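Local coordinates for protein fervidolysin (Fervidobacterium pennivorans, PDB 1R6V) that degrades keratin into peptides as a subtilisin-like serine protease, allowing its bacterium to grow on native feathers, at residues G128-S132 with V366-N370; V345-V351 with T373-Q378. The protein carries 1 engineered substitution. All coordinates share one frame; numbering follows the deposited sequence.

Interaction 1. Residues G128-S132 with V366-N370. With CA (calcium ion), chain B.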
loop_
_atom_site.group_PDB
_atom_site.type_symbol
_atom_site.label_atom_id
_atom_site.label_comp_id
_atom_site.label_asym_id
_atom_site.label_seq_id
_atom_site.Cartn_x
_atom_site.Cartn_y
_atom_site.Cartn_z
ATOM N N GLY A 128 -19.914 19.249 29.657
ATOM C CA GLY A 128 -19.287 20.374 30.339
ATOM C C GLY A 128 -18.915 21.588 29.497
ATOM O O GLY A 128 -18.590 22.650 30.037
ATOM N N GLU A 129 -18.963 21.435 28.178
ATOM C CA GLU A 129 -18.607 22.511 27.251
ATOM C C GLU A 129 -19.856 23.222 26.757
ATOM O O GLU A 129 -20.907 22.602 26.613
ATOM C CB GLU A 129 -17.873 21.939 26.040
ATOM C CG GLU A 129 -16.846 20.897 26.407
ATOM C CD GLU A 129 -15.716 21.467 27.217
ATOM O OE1 GLU A 129 -14.758 21.979 26.599
ATOM O OE2 GLU A 129 -15.786 21.416 28.471
ATOM N N GLU A 130 -19.722 24.508 26.455
ATOM C CA GLU A 130 -20.859 25.283 25.989
ATOM C C GLU A 130 -21.509 24.728 24.723
ATOM O O GLU A 130 -22.700 24.929 24.511
ATOM C CB GLU A 130 -20.443 26.734 25.774
ATOM C CG GLU A 130 -19.454 26.915 24.657
ATOM C CD GLU A 130 -18.744 28.248 24.728
ATOM O OE1 GLU A 130 -17.805 28.450 23.938
ATOM O OE2 GLU A 130 -19.123 29.100 25.578
ATOM N N LEU A 131 -20.747 24.027 23.882
ATOM C CA LEU A 131 -21.324 23.472 22.661
ATOM C C LEU A 131 -21.675 21.988 22.758
ATOM O O LEU A 131 -21.988 21.355 21.747
ATOM C CB LEU A 131 -20.379 23.708 21.469
ATOM C CG LEU A 131 -19.998 25.183 21.247
ATOM C CD1 LEU A 131 -19.051 25.296 20.050
ATOM C CD2 LEU A 131 -21.262 26.033 21.028
ATOM N N SER A 132 -21.655 21.440 23.974
ATOM C CA SER A 132 -21.964 20.022 24.189
ATOM C C SER A 132 -23.237 19.553 23.511
ATOM O O SER A 132 -23.304 18.426 23.023
ATOM C CB SER A 132 -22.123 19.710 25.680
ATOM O OG SER A 132 -20.957 19.971 26.416
ATOM N N VAL A 366 -21.985 29.567 15.134
ATOM C CA VAL A 366 -21.617 28.745 16.287
ATOM C C VAL A 366 -21.427 29.637 17.512
ATOM O O VAL A 366 -20.532 30.479 17.548
ATOM C CB VAL A 366 -20.325 27.945 16.002
ATOM C CG1 VAL A 366 -19.950 27.092 17.214
ATOM C CG2 VAL A 366 -20.535 27.055 14.785
ATOM N N PRO A 367 -22.271 29.452 18.539
ATOM C CA PRO A 367 -22.210 30.251 19.768
ATOM C C PRO A 367 -21.043 29.992 20.728
ATOM O O PRO A 367 -21.247 29.836 21.934
ATOM C CB PRO A 367 -23.575 29.986 20.402
ATOM C CG PRO A 367 -23.823 28.540 20.050
ATOM C CD PRO A 367 -23.352 28.447 18.604
ATOM N N ALA A 368 -19.823 29.953 20.199
ATOM C CA ALA A 368 -18.632 29.745 21.035
ATOM C C ALA A 368 -18.263 31.070 21.708
ATOM O O ALA A 368 -18.506 32.140 21.153
ATOM C CB ALA A 368 -17.454 29.251 20.178
ATOM N N THR A 369 -17.674 31.010 22.896
ATOM C CA THR A 369 -17.311 32.248 23.577
ATOM C C THR A 369 -15.808 32.356 23.807
ATOM O O THR A 369 -15.354 33.127 24.651
ATOM C CB THR A 369 -18.043 32.384 24.935
ATOM O OG1 THR A 369 -17.646 31.324 25.808
ATOM C CG2 THR A 369 -19.548 32.332 24.740
ATOM N N ASN A 370 -15.033 31.598 23.038
ATOM C CA ASN A 370 -13.585 31.609 23.193
ATOM C C ASN A 370 -12.867 32.259 22.024
ATOM O O ASN A 370 -11.637 32.215 21.943
ATOM C CB ASN A 370 -13.071 30.179 23.382
ATOM C CG ASN A 370 -13.484 29.262 22.256
ATOM O OD1 ASN A 370 -14.096 29.695 21.278
ATOM N ND2 ASN A 370 -13.155 27.979 22.385
HETATM CA CA CA B . -13.380 22.915 24.910
#

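Interaction 2. Residues V345-V351 with T373-Q378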
loop_
_atom_site.group_PDB
_atom_site.type_symbol
_atom_site.label_atom_id
_atom_site.label_comp_id
_atom_site.label_asym_id
_atom_site.label_seq_id
_atom_site.Cartn_x
_atom_site.Cartn_y
_atom_site.Cartn_z
ATOM N N VAL A 345 -21.470 12.614 9.943
ATOM C CA VAL A 345 -22.340 13.600 9.302
ATOM C C VAL A 345 -22.681 14.645 10.359
ATOM O O VAL A 345 -22.933 14.303 11.502
ATOM C CB VAL A 345 -23.627 12.925 8.736
ATOM C CG1 VAL A 345 -24.469 13.949 8.008
ATOM C CG2 VAL A 345 -23.252 11.800 7.774
ATOM N N THR A 346 -22.645 15.928 9.993
ATOM C CA THR A 346 -22.958 17.004 10.931
ATOM C C THR A 346 -22.060 16.948 12.170
ATOM O O THR A 346 -22.526 16.982 13.308
ATOM C CB THR A 346 -24.454 16.947 11.347
ATOM O OG1 THR A 346 -25.252 16.735 10.174
ATOM C CG2 THR A 346 -24.887 18.269 11.997
ATOM N N ILE A 347 -20.759 16.870 11.923
ATOM C CA ILE A 347 -19.773 16.823 12.989
ATOM C C ILE A 347 -19.169 18.212 13.185
ATOM O O ILE A 347 -18.425 18.714 12.327
ATOM C CB ILE A 347 -18.630 15.839 12.662
ATOM C CG1 ILE A 347 -19.192 14.437 12.383
ATOM C CG2 ILE A 347 -17.616 15.819 13.816
ATOM C CD1 ILE A 347 -20.067 13.864 13.497
ATOM N N LEU A 348 -19.475 18.804 14.335
ATOM C CA LEU A 348 -18.995 20.120 14.704
ATOM C C LEU A 348 -17.598 20.008 15.306
ATOM O O LEU A 348 -17.390 19.229 16.226
ATOM C CB LEU A 348 -19.942 20.748 15.735
ATOM C CG LEU A 348 -19.509 22.130 16.237
ATOM C CD1 LEU A 348 -19.471 23.105 15.050
ATOM C CD2 LEU A 348 -20.501 22.634 17.309
ATOM N N SER A 349 -16.652 20.774 14.765
ATOM C CA SER A 349 -15.290 20.767 15.286
ATOM C C SER A 349 -14.538 22.045 14.946
ATOM O O SER A 349 -15.057 22.942 14.276
ATOM C CB SER A 349 -14.511 19.570 14.762
ATOM O OG SER A 349 -13.295 19.425 15.512
ATOM N N THR A 350 -13.303 22.098 15.428
ATOM C CA THR A 350 -12.400 23.222 15.238
ATOM C C THR A 350 -11.879 23.362 13.804
ATOM O O THR A 350 -11.574 22.365 13.156
ATOM C CB THR A 350 -11.171 23.057 16.168
ATOM O OG1 THR A 350 -10.674 21.713 16.065
ATOM C CG2 THR A 350 -11.547 23.305 17.620
ATOM N N VAL A 351 -11.823 24.592 13.291
ATOM C CA VAL A 351 -11.230 24.820 11.975
ATOM C C VAL A 351 -10.269 25.987 12.176
ATOM O O VAL A 351 -10.400 26.751 13.139
ATOM C CB VAL A 351 -12.261 25.142 10.832
ATOM C CG1 VAL A 351 -13.186 23.945 10.615
ATOM C CG2 VAL A 351 -13.046 26.419 11.130
ATOM N N THR A 373 -12.961 29.465 15.872
ATOM C CA THR A 373 -13.749 29.196 14.667
ATOM C C THR A 373 -14.101 27.721 14.570
ATOM O O THR A 373 -13.262 26.866 14.829
ATOM C CB THR A 373 -12.972 29.604 13.415
ATOM O OG1 THR A 373 -11.619 29.125 13.519
ATOM C CG2 THR A 373 -12.952 31.139 13.284
ATOM N N TYR A 374 -15.337 27.433 14.178
ATOM C CA TYR A 374 -15.812 26.055 14.083
ATOM C C TYR A 374 -16.640 25.866 12.836
ATOM O O TYR A 374 -17.111 26.833 12.250
ATOM C CB TYR A 374 -16.719 25.730 15.275
ATOM C CG TYR A 374 -16.035 25.848 16.608
ATOM C CD1 TYR A 374 -15.831 27.089 17.210
ATOM C CD2 TYR A 374 -15.530 24.710 17.239
ATOM C CE1 TYR A 374 -15.131 27.196 18.403
ATOM C CE2 TYR A 374 -14.832 24.801 18.425
ATOM C CZ TYR A 374 -14.628 26.044 19.002
ATOM O OH TYR A 374 -13.896 26.125 20.155
ATOM N N ASP A 375 -16.823 24.614 12.436
ATOM C CA ASP A 375 -17.672 24.325 11.289
ATOM C C ASP A 375 -18.163 22.898 11.382
ATOM O O ASP A 375 -17.572 22.058 12.078
ATOM C CB ASP A 375 -16.943 24.531 9.943
ATOM C CG ASP A 375 -17.886 25.029 8.846
ATOM O OD1 ASP A 375 -19.122 24.908 9.036
ATOM O OD2 ASP A 375 -17.391 25.532 7.801
ATOM N N TYR A 376 -19.247 22.634 10.671
ATOM C CA TYR A 376 -19.865 21.315 10.631
ATOM C C TYR A 376 -19.469 20.624 9.327
ATOM O O TYR A 376 -19.738 21.136 8.244
ATOM C CB TYR A 376 -21.397 21.421 10.673
ATOM C CG TYR A 376 -21.955 22.158 11.868
ATOM C CD1 TYR A 376 -21.978 23.546 11.885
ATOM C CD2 TYR A 376 -22.460 21.474 12.973
ATOM C CE1 TYR A 376 -22.486 24.245 12.959
ATOM C CE2 TYR A 376 -22.977 22.179 14.073
ATOM C CZ TYR A 376 -22.979 23.566 14.044
ATOM O OH TYR A 376 -23.456 24.300 15.103
ATOM N N TYR A 377 -18.852 19.453 9.438
ATOM C CA TYR A 377 -18.421 18.697 8.272
ATOM C C TYR A 377 -19.086 17.326 8.211
ATOM O O TYR A 377 -19.631 16.824 9.200
ATOM C CB TYR A 377 -16.904 18.454 8.307
ATOM C CG TYR A 377 -16.021 19.654 8.044
ATOM C CD1 TYR A 377 -16.556 20.891 7.687
ATOM C CD2 TYR A 377 -14.637 19.531 8.128
ATOM C CE1 TYR A 377 -15.727 21.989 7.411
ATOM C CE2 TYR A 377 -13.799 20.610 7.864
ATOM C CZ TYR A 377 -14.343 21.836 7.506
ATOM O OH TYR A 377 -13.510 22.913 7.252
ATOM N N GLN A 378 -18.997 16.716 7.037
ATOM C CA GLN A 378 -19.515 15.380 6.819
ATOM C C GLN A 378 -18.478 14.645 5.979
ATOM O O GLN A 378 -17.748 15.262 5.204
ATOM C CB GLN A 378 -20.848 15.466 6.079
ATOM C CG GLN A 378 -21.273 14.227 5.357
ATOM C CD GLN A 378 -22.256 14.560 4.234
ATOM O OE1 GLN A 378 -23.332 15.089 4.483
ATOM N NE2 GLN A 378 -21.878 14.255 2.996
#

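Interaction 1. Residues G128-S132 with V366-N370
The carboxylate of Glu130 reaches across to Thr369 and is gripped there by two hydrogen bonds, one for each oxygen. OE2 of Glu130 accepts from OG1 of Thr369 at 2.7 Å through its syn lone pair, while the backbone N of Thr369 gives its hydrogen to OE1 of Glu130 at 2.8 Å, from the syn side but 35° out of the carboxylate plane. The extended chain of Glu130 (chi2 -162°) carries the acid over to the 366-370 loop. From the calcium loop, Gly216 N also binds OE1 of Glu130, and Lys215 NZ binds OG1 of Thr369.

The apolar part belongs to Leu131, CD1 of which presses tightly on CG1 of Val366 at 3.5 Å while its CD2 meets CG of Pro367 at 3.7 Å.

Glu129, the first residue of the same type I beta turn, binds the calcium ion through OE1 at 2.4 Å, together with OD1 of Asp171 and Asp213 and backbone carbonyl oxygens of Lys211, Lys215 and Ile217. Neighbouring glutamates thus divide the work: one binds the metal, probably offsetting part of its charge with Asp171 and Asp213; the other, probably ionised with Lys215 nearby, ties the calcium site to a surface loop.

Interaction 2. Residues V345-V351 with T373-Q378
The ring of Tyr376 takes CD1 of Leu348 over one face, the methyl standing 3.6 Å above the plane and over the ring centre in a CH-pi contact; CG2 of Thr346 approaches the same ring obliquely. An alanine in place of this tyrosine is likely to leave the methyl without its aromatic floor and Glu134 without the hydroxyl it now bonds. Leu348 and Tyr376 form a non-hydrogen-bonded pair of a small antiparallel sheet in which strand 374-378, of the subtilase domain, lies between its partner 347-350 and strand 104-105, probably of the propeptide. With Leu348 CG anti to the amide nitrogen (chi1 178°), the chi2 turn of 62° lays CD1 over the ring.

On the sheet face of Ile347 and Ser349, CG1 of Val351 comes obliquely to the ring of Tyr377, 3.5 Å from OH of Tyr377; this hydroxyl bonds Ser199, and the ring stacks on His203. Tyr374, also met obliquely, has CE2 3.7 Å from CG2 of Thr350 and its hydroxyl on Asp171, a calcium ligand.

Reciprocal backbone bonds join Ile347 with Tyr377 and Ser349 with Asp375. A G1 beta bulge sets Thr346 and Ile347 together opposite Tyr377 alone, where Ile347 N bonds Tyr377 O at 2.9 Å. At the far end, Val351 N bonds Thr373 O, and Thr373 OG1 returns a bond of 2.7 Å to Val351 O, from above the carbonyl plane.

How the interactions relate
The two interactions illustrate how a loop between two strands can join their sheet to a metal site. Their centres lie 13 Å apart, and their segments alternate along the chain: 128-132, 345-351, 366-370, 373-378. The last three lie in the peptidase S8 range; interaction 2 belongs to the three-stranded sheet with 104-105, and 366-370 is part of the connection between its two strands. Direct packing joins the contacts: Ala368 CB lies 3.6 Å from Tyr374 CE1, Val366 also touches Tyr376, and Leu131 touches Leu348. Asn370 ND2 bonds the Tyr374 hydroxyl. Both contacts thus reach one calcium site, interaction 1 through Glu129 and interaction 2 through Tyr374 and Asp171.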